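Local coordinates for putative type VI secretion protein (PDB 6SKI) that serves as a Tle1-family phospholipase effector of the type VI secretion system, is carried by the VgrG spike and probably hydrolyses phospholipids of target cells, at residues Val340-Arg345 against Ile397-Gly402; Thr349-Lys354 against Val401-Phe406. All blocks are in the same frame, centred on the assembly; numbering follows the deposited sequence.

Contact 1 (Val340-Arg345 against Ile397-Gly402)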
loop_
_atom_site.group_PDB
_atom_site.type_symbol
_atom_site.label_atom_id
_atom_site.label_comp_id
_atom_site.label_asym_id
_atom_site.label_seq_id
_atom_site.Cartn_x
_atom_site.Cartn_y
_atom_site.Cartn_z
ATOM N N VAL A 340 19.308 27.700 -32.407
ATOM C CA VAL A 340 19.765 29.072 -32.554
ATOM C C VAL A 340 21.071 29.064 -33.341
ATOM O O VAL A 340 21.586 28.012 -33.724
ATOM C CB VAL A 340 19.958 29.776 -31.195
ATOM C CG1 VAL A 340 18.619 30.186 -30.612
ATOM C CG2 VAL A 340 20.712 28.875 -30.237
ATOM N N SER A 341 21.606 30.257 -33.579
ATOM C CA SER A 341 22.880 30.396 -34.267
ATOM C C SER A 341 24.024 30.036 -33.331
ATOM O O SER A 341 23.966 30.302 -32.128
ATOM C CB SER A 341 23.054 31.822 -34.784
ATOM O OG SER A 341 22.468 32.756 -33.896
ATOM N N ASP A 342 25.069 29.425 -33.890
ATOM C CA ASP A 342 26.194 28.989 -33.071
ATOM C C ASP A 342 26.902 30.155 -32.396
ATOM O O ASP A 342 27.588 29.949 -31.390
ATOM C CB ASP A 342 27.183 28.196 -33.923
ATOM C CG ASP A 342 27.871 27.096 -33.141
ATOM O OD1 ASP A 342 27.781 25.923 -33.561
ATOM O OD2 ASP A 342 28.498 27.399 -32.106
ATOM N N ASP A 343 26.751 31.372 -32.919
ATOM C CA ASP A 343 27.343 32.535 -32.268
ATOM C C ASP A 343 26.584 32.907 -31.001
ATOM O O ASP A 343 27.174 33.440 -30.054
ATOM C CB ASP A 343 27.392 33.713 -33.242
ATOM C CG ASP A 343 26.015 34.145 -33.708
ATOM O OD1 ASP A 343 25.693 33.924 -34.894
ATOM O OD2 ASP A 343 25.258 34.719 -32.898
ATOM N N THR A 344 25.279 32.646 -30.974
ATOM C CA THR A 344 24.442 33.030 -29.842
ATOM C C THR A 344 24.947 32.406 -28.548
ATOM O O THR A 344 25.270 31.215 -28.499
ATOM C CB THR A 344 22.994 32.611 -30.097
ATOM O OG1 THR A 344 22.502 33.272 -31.267
ATOM C CG2 THR A 344 22.112 32.974 -28.913
ATOM N N ARG A 345 25.009 33.216 -27.494
ATOM C CA ARG A 345 25.434 32.741 -26.186
ATOM C C ARG A 345 24.334 31.887 -25.571
ATOM O O ARG A 345 23.154 32.242 -25.634
ATOM C CB ARG A 345 25.755 33.918 -25.267
ATOM C CG ARG A 345 26.550 35.024 -25.926
ATOM C CD ARG A 345 26.724 36.209 -24.988
ATOM N NE ARG A 345 26.992 37.453 -25.707
ATOM C CZ ARG A 345 28.102 37.709 -26.396
ATOM N NH1 ARG A 345 28.240 38.873 -27.016
ATOM N NH2 ARG A 345 29.079 36.814 -26.460
ATOM N N ILE A 397 25.951 28.412 -39.156
ATOM C CA ILE A 397 26.090 27.223 -38.326
ATOM C C ILE A 397 25.068 27.324 -37.205
ATOM O O ILE A 397 24.773 28.416 -36.709
ATOM C CB ILE A 397 27.526 27.081 -37.781
ATOM C CG1 ILE A 397 28.540 27.206 -38.919
ATOM C CG2 ILE A 397 27.698 25.754 -37.056
ATOM C CD1 ILE A 397 28.802 25.910 -39.653
ATOM N N GLN A 398 24.508 26.189 -36.799
ATOM C CA GLN A 398 23.393 26.188 -35.867
ATOM C C GLN A 398 23.632 25.201 -34.732
ATOM O O GLN A 398 24.261 24.153 -34.907
ATOM C CB GLN A 398 22.080 25.852 -36.579
ATOM C CG GLN A 398 21.555 26.982 -37.443
ATOM C CD GLN A 398 20.047 27.035 -37.482
ATOM O OE1 GLN A 398 19.384 26.031 -37.736
ATOM N NE2 GLN A 398 19.491 28.213 -37.225
ATOM N N LYS A 399 23.086 25.539 -33.569
ATOM C CA LYS A 399 23.204 24.715 -32.379
ATOM C C LYS A 399 21.828 24.548 -31.760
ATOM O O LYS A 399 20.998 25.458 -31.811
ATOM C CB LYS A 399 24.159 25.343 -31.351
ATOM C CG LYS A 399 23.552 26.519 -30.598
ATOM C CD LYS A 399 24.576 27.552 -30.181
ATOM C CE LYS A 399 25.715 26.937 -29.401
ATOM N NZ LYS A 399 26.573 27.990 -28.795
ATOM N N GLN A 400 21.584 23.383 -31.182
ATOM C CA GLN A 400 20.423 23.181 -30.332
ATOM C C GLN A 400 20.853 23.427 -28.895
ATOM O O GLN A 400 21.750 22.745 -28.385
ATOM C CB GLN A 400 19.839 21.778 -30.486
ATOM C CG GLN A 400 18.430 21.661 -29.927
ATOM C CD GLN A 400 18.003 20.232 -29.698
ATOM O OE1 GLN A 400 18.818 19.375 -29.367
ATOM N NE2 GLN A 400 16.715 19.966 -29.871
ATOM N N VAL A 401 20.230 24.414 -28.260
ATOM C CA VAL A 401 20.488 24.769 -26.873
ATOM C C VAL A 401 19.258 24.385 -26.066
ATOM O O VAL A 401 18.145 24.836 -26.359
ATOM C CB VAL A 401 20.804 26.262 -26.717
ATOM C CG1 VAL A 401 20.639 26.687 -25.271
ATOM C CG2 VAL A 401 22.204 26.557 -27.201
ATOM N N GLY A 402 19.459 23.539 -25.074
ATOM C CA GLY A 402 18.412 23.176 -24.135
ATOM C C GLY A 402 18.799 23.617 -22.740
ATOM O O GLY A 402 19.975 23.624 -22.388
#

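Contact 2 (Thr349-Lys354 against Val401-Phe406)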
loop_
_atom_site.group_PDB
_atom_site.type_symbol
_atom_site.label_atom_id
_atom_site.label_comp_id
_atom_site.label_asym_id
_atom_site.label_seq_id
_atom_site.Cartn_x
_atom_site.Cartn_y
_atom_site.Cartn_z
ATOM N N THR A 349 19.486 32.883 -24.335
ATOM C CA THR A 349 18.542 32.061 -25.070
ATOM C C THR A 349 17.216 32.040 -24.320
ATOM O O THR A 349 17.169 32.235 -23.104
ATOM C CB THR A 349 19.100 30.639 -25.244
ATOM O OG1 THR A 349 20.367 30.710 -25.906
ATOM C CG2 THR A 349 18.189 29.790 -26.091
ATOM N N ARG A 350 16.129 31.816 -25.062
ATOM C CA ARG A 350 14.811 31.759 -24.437
ATOM C C ARG A 350 14.729 30.622 -23.429
ATOM O O ARG A 350 14.133 30.775 -22.356
ATOM C CB ARG A 350 13.730 31.596 -25.505
ATOM C CG ARG A 350 12.317 31.589 -24.952
ATOM C CD ARG A 350 11.323 31.055 -25.967
ATOM N NE ARG A 350 11.715 29.751 -26.496
ATOM C CZ ARG A 350 11.417 28.593 -25.916
ATOM N NH1 ARG A 350 10.728 28.573 -24.784
ATOM N NH2 ARG A 350 11.810 27.452 -26.466
ATOM N N VAL A 351 15.321 29.472 -23.755
ATOM C CA VAL A 351 15.246 28.325 -22.856
ATOM C C VAL A 351 16.012 28.602 -21.569
ATOM O O VAL A 351 15.582 28.207 -20.480
ATOM C CB VAL A 351 15.739 27.048 -23.565
ATOM C CG1 VAL A 351 14.885 26.770 -24.785
ATOM C CG2 VAL A 351 17.194 27.163 -23.957
ATOM N N TYR A 352 17.148 29.299 -21.665
ATOM C CA TYR A 352 17.888 29.653 -20.458
ATOM C C TYR A 352 17.106 30.629 -19.596
ATOM O O TYR A 352 17.105 30.515 -18.367
ATOM C CB TYR A 352 19.248 30.245 -20.811
ATOM C CG TYR A 352 20.084 30.528 -19.586
ATOM C CD1 TYR A 352 20.731 29.503 -18.916
ATOM C CD2 TYR A 352 20.203 31.814 -19.083
ATOM C CE1 TYR A 352 21.487 29.752 -17.794
ATOM C CE2 TYR A 352 20.956 32.072 -17.958
ATOM C CZ TYR A 352 21.597 31.036 -17.319
ATOM O OH TYR A 352 22.351 31.279 -16.195
ATOM N N ARG A 353 16.445 31.603 -20.218
ATOM C CA ARG A 353 15.658 32.560 -19.454
ATOM C C ARG A 353 14.489 31.871 -18.766
ATOM O O ARG A 353 14.178 32.167 -17.606
ATOM C CB ARG A 353 15.170 33.673 -20.377
ATOM C CG ARG A 353 16.263 34.642 -20.781
ATOM C CD ARG A 353 15.707 35.805 -21.578
ATOM N NE ARG A 353 16.667 36.264 -22.576
ATOM C CZ ARG A 353 16.612 35.945 -23.864
ATOM N NH1 ARG A 353 15.640 35.164 -24.312
ATOM N NH2 ARG A 353 17.528 36.405 -24.704
ATOM N N LYS A 354 13.858 30.919 -19.454
ATOM C CA LYS A 354 12.770 30.163 -18.848
ATOM C C LYS A 354 13.273 29.321 -17.684
ATOM O O LYS A 354 12.643 29.273 -16.621
ATOM C CB LYS A 354 12.101 29.284 -19.902
ATOM C CG LYS A 354 10.988 28.408 -19.365
ATOM C CD LYS A 354 9.877 29.243 -18.762
ATOM C CE LYS A 354 8.614 28.422 -18.581
ATOM N NZ LYS A 354 8.342 27.569 -19.770
ATOM N N VAL A 401 20.230 24.414 -28.260
ATOM C CA VAL A 401 20.488 24.769 -26.873
ATOM C C VAL A 401 19.258 24.385 -26.066
ATOM O O VAL A 401 18.145 24.836 -26.359
ATOM C CB VAL A 401 20.804 26.262 -26.717
ATOM C CG1 VAL A 401 20.639 26.687 -25.271
ATOM C CG2 VAL A 401 22.204 26.557 -27.201
ATOM N N GLY A 402 19.459 23.539 -25.074
ATOM C CA GLY A 402 18.412 23.176 -24.135
ATOM C C GLY A 402 18.799 23.617 -22.740
ATOM O O GLY A 402 19.975 23.624 -22.388
ATOM N N ALA A 403 17.806 24.006 -21.961
ATOM C CA ALA A 403 18.024 24.421 -20.587
ATOM C C ALA A 403 17.004 23.748 -19.689
ATOM O O ALA A 403 15.856 23.519 -20.093
ATOM C CB ALA A 403 17.936 25.939 -20.438
ATOM N N ALA A 404 17.441 23.399 -18.482
ATOM C CA ALA A 404 16.543 22.863 -17.470
ATOM C C ALA A 404 17.034 23.284 -16.094
ATOM O O ALA A 404 18.130 23.818 -15.942
ATOM C CB ALA A 404 16.438 21.340 -17.562
ATOM N N VAL A 405 16.198 23.064 -15.087
ATOM C CA VAL A 405 16.585 23.278 -13.697
ATOM C C VAL A 405 16.928 21.932 -13.077
ATOM O O VAL A 405 16.102 21.015 -13.066
ATOM C CB VAL A 405 15.475 23.983 -12.908
ATOM C CG1 VAL A 405 15.954 24.305 -11.510
ATOM C CG2 VAL A 405 15.056 25.237 -13.621
ATOM N N PHE A 406 18.145 21.812 -12.562
ATOM C CA PHE A 406 18.651 20.575 -11.991
ATOM C C PHE A 406 18.852 20.726 -10.490
ATOM O O PHE A 406 19.368 21.742 -10.017
ATOM C CB PHE A 406 19.972 20.178 -12.645
ATOM C CG PHE A 406 20.181 18.699 -12.737
ATOM C CD1 PHE A 406 19.350 17.918 -13.516
ATOM C CD2 PHE A 406 21.208 18.091 -12.050
ATOM C CE1 PHE A 406 19.541 16.560 -13.606
ATOM C CE2 PHE A 406 21.401 16.732 -12.132
ATOM C CZ PHE A 406 20.567 15.968 -12.914
#

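Contact 1 (Val340-Arg345 against Ile397-Gly402)
Val340 and Lys399 pair on adjacent strands of an antiparallel beta sheet, at the point where strand 328-341 ends and a type I turn from Ser341 to Thr344 leads the chain away. The backbone bonds come first. Val340 and Lys399 form a hydrogen-bonded pair: the N of Val340 gives to the O of Lys399 at 2.9 Å, and the N of Lys399 returns a bond to the O of Val340 at the same length. Ser341 and Gln398 follow as a non-hydrogen-bonded pair with diverging side chains. A third bond reaches into the turn, from the N of Asp342 to the O of Ile397 at 3.0 Å, the donor standing 42° above the carbonyl plane.

Apolar contact is carried by Val340, whose CG2 meets CG of Lys399 at 3.7 Å and also touches CG2 of Val401. Two backbone carbonyls and the carboxylate of Asp342 lie near the end of Lys399. Its CG lies between the backbone N and carbonyl carbon (chi1 76°); from there the extended chi2 brings CD against the O of Ser341, and the bend at chi3 (-53°) swings CE and NZ over the turn. There NZ makes weak hydrogen bonds to the O atoms of Asp342 and Thr344, and a long salt bridge to OD2 of Asp342 at 3.9 Å; Glu346 adds another distant, weak ion pair. The ammonium is loosely shared rather than held by one partner. Asp342 lies alongside Ile397, with OD1 3.5 Å from CG2 of that residue. Within the turn, OG of Ser341 and OG1 of Thr344 are hydrogen-bonded at 2.7 Å.

Contact 2 (Thr349-Lys354 against Val401-Phe406)
Tyr352 meets Ala403 through its backbone N, 3.7 Å from the Ala403 CB, while its side chain also touches Thr379 and Ile381 of the neighbouring strand 376-386. With CG anti to the backbone N (chi1 -176°), the ring leans outward and toward the C-terminal end of the helix. The side chain of Arg353 leaves the helix away from the strand; one face of its guanidinium receives the O of Thr349, 3.4 Å above the plane and offset toward the rim, and its NH2 forms a salt bridge with Asp348. The ring of Phe406 meets Phe331 edge-to-face.

Between helix and strand there are no hydrogen bonds, so apolar surface does the work. CG2 of Val351, set between the backbone N and carbonyl carbon, reaches CG1 of Val401 at 3.7 Å and CB of Ala403 at 3.8 Å, and also rests against the O of Val401. Such an interface belongs to a split beta-alpha-beta unit: helix 350-362 links the parallel strands 328-341 and 376-386, with antiparallel strand 398-409 inserted between them. Helix 350-354 and strand 401-406 run almost parallel, at 4°, with their axes 6.9 Å apart, an approach consistent with the small side chain of Ala403, whose CB lies against the O of Val351. Alternation along the strand sends Val401 and Ala403 to the helix and Ala404 to the other face, where it touches Phe81 of helix 72-85. At the N-cap position, Thr349 crosses Val401 obliquely, its CG2 4.0 Å from CG1 of that valine, while its OG1 is hydrogen-bonded to the O of Glu346.

Overall arrangement
The two contacts illustrate how one central strand can serve two kinds of partner. In contact 1, strand 398-409 is bonded to edge strand 328-341; further along, still bonded to its neighbours, it carries a helix on one face in contact 2. Val401 and Gly402 belong to both. The contact centres are about 13 Å apart, and Thr344 CG2 meets Thr349 OG1 at 4.1 Å. The centre of surface contact 1 is about 44 Å from the centre of the chain, that of buried contact 2 about 34 Å. Their three-stranded sheet is separate from the large mixed sheet, probably the alpha/beta-hydrolase core, where Ser197, His310 and Asp245 fit a catalytic triad; neither contact contributes a residue to it.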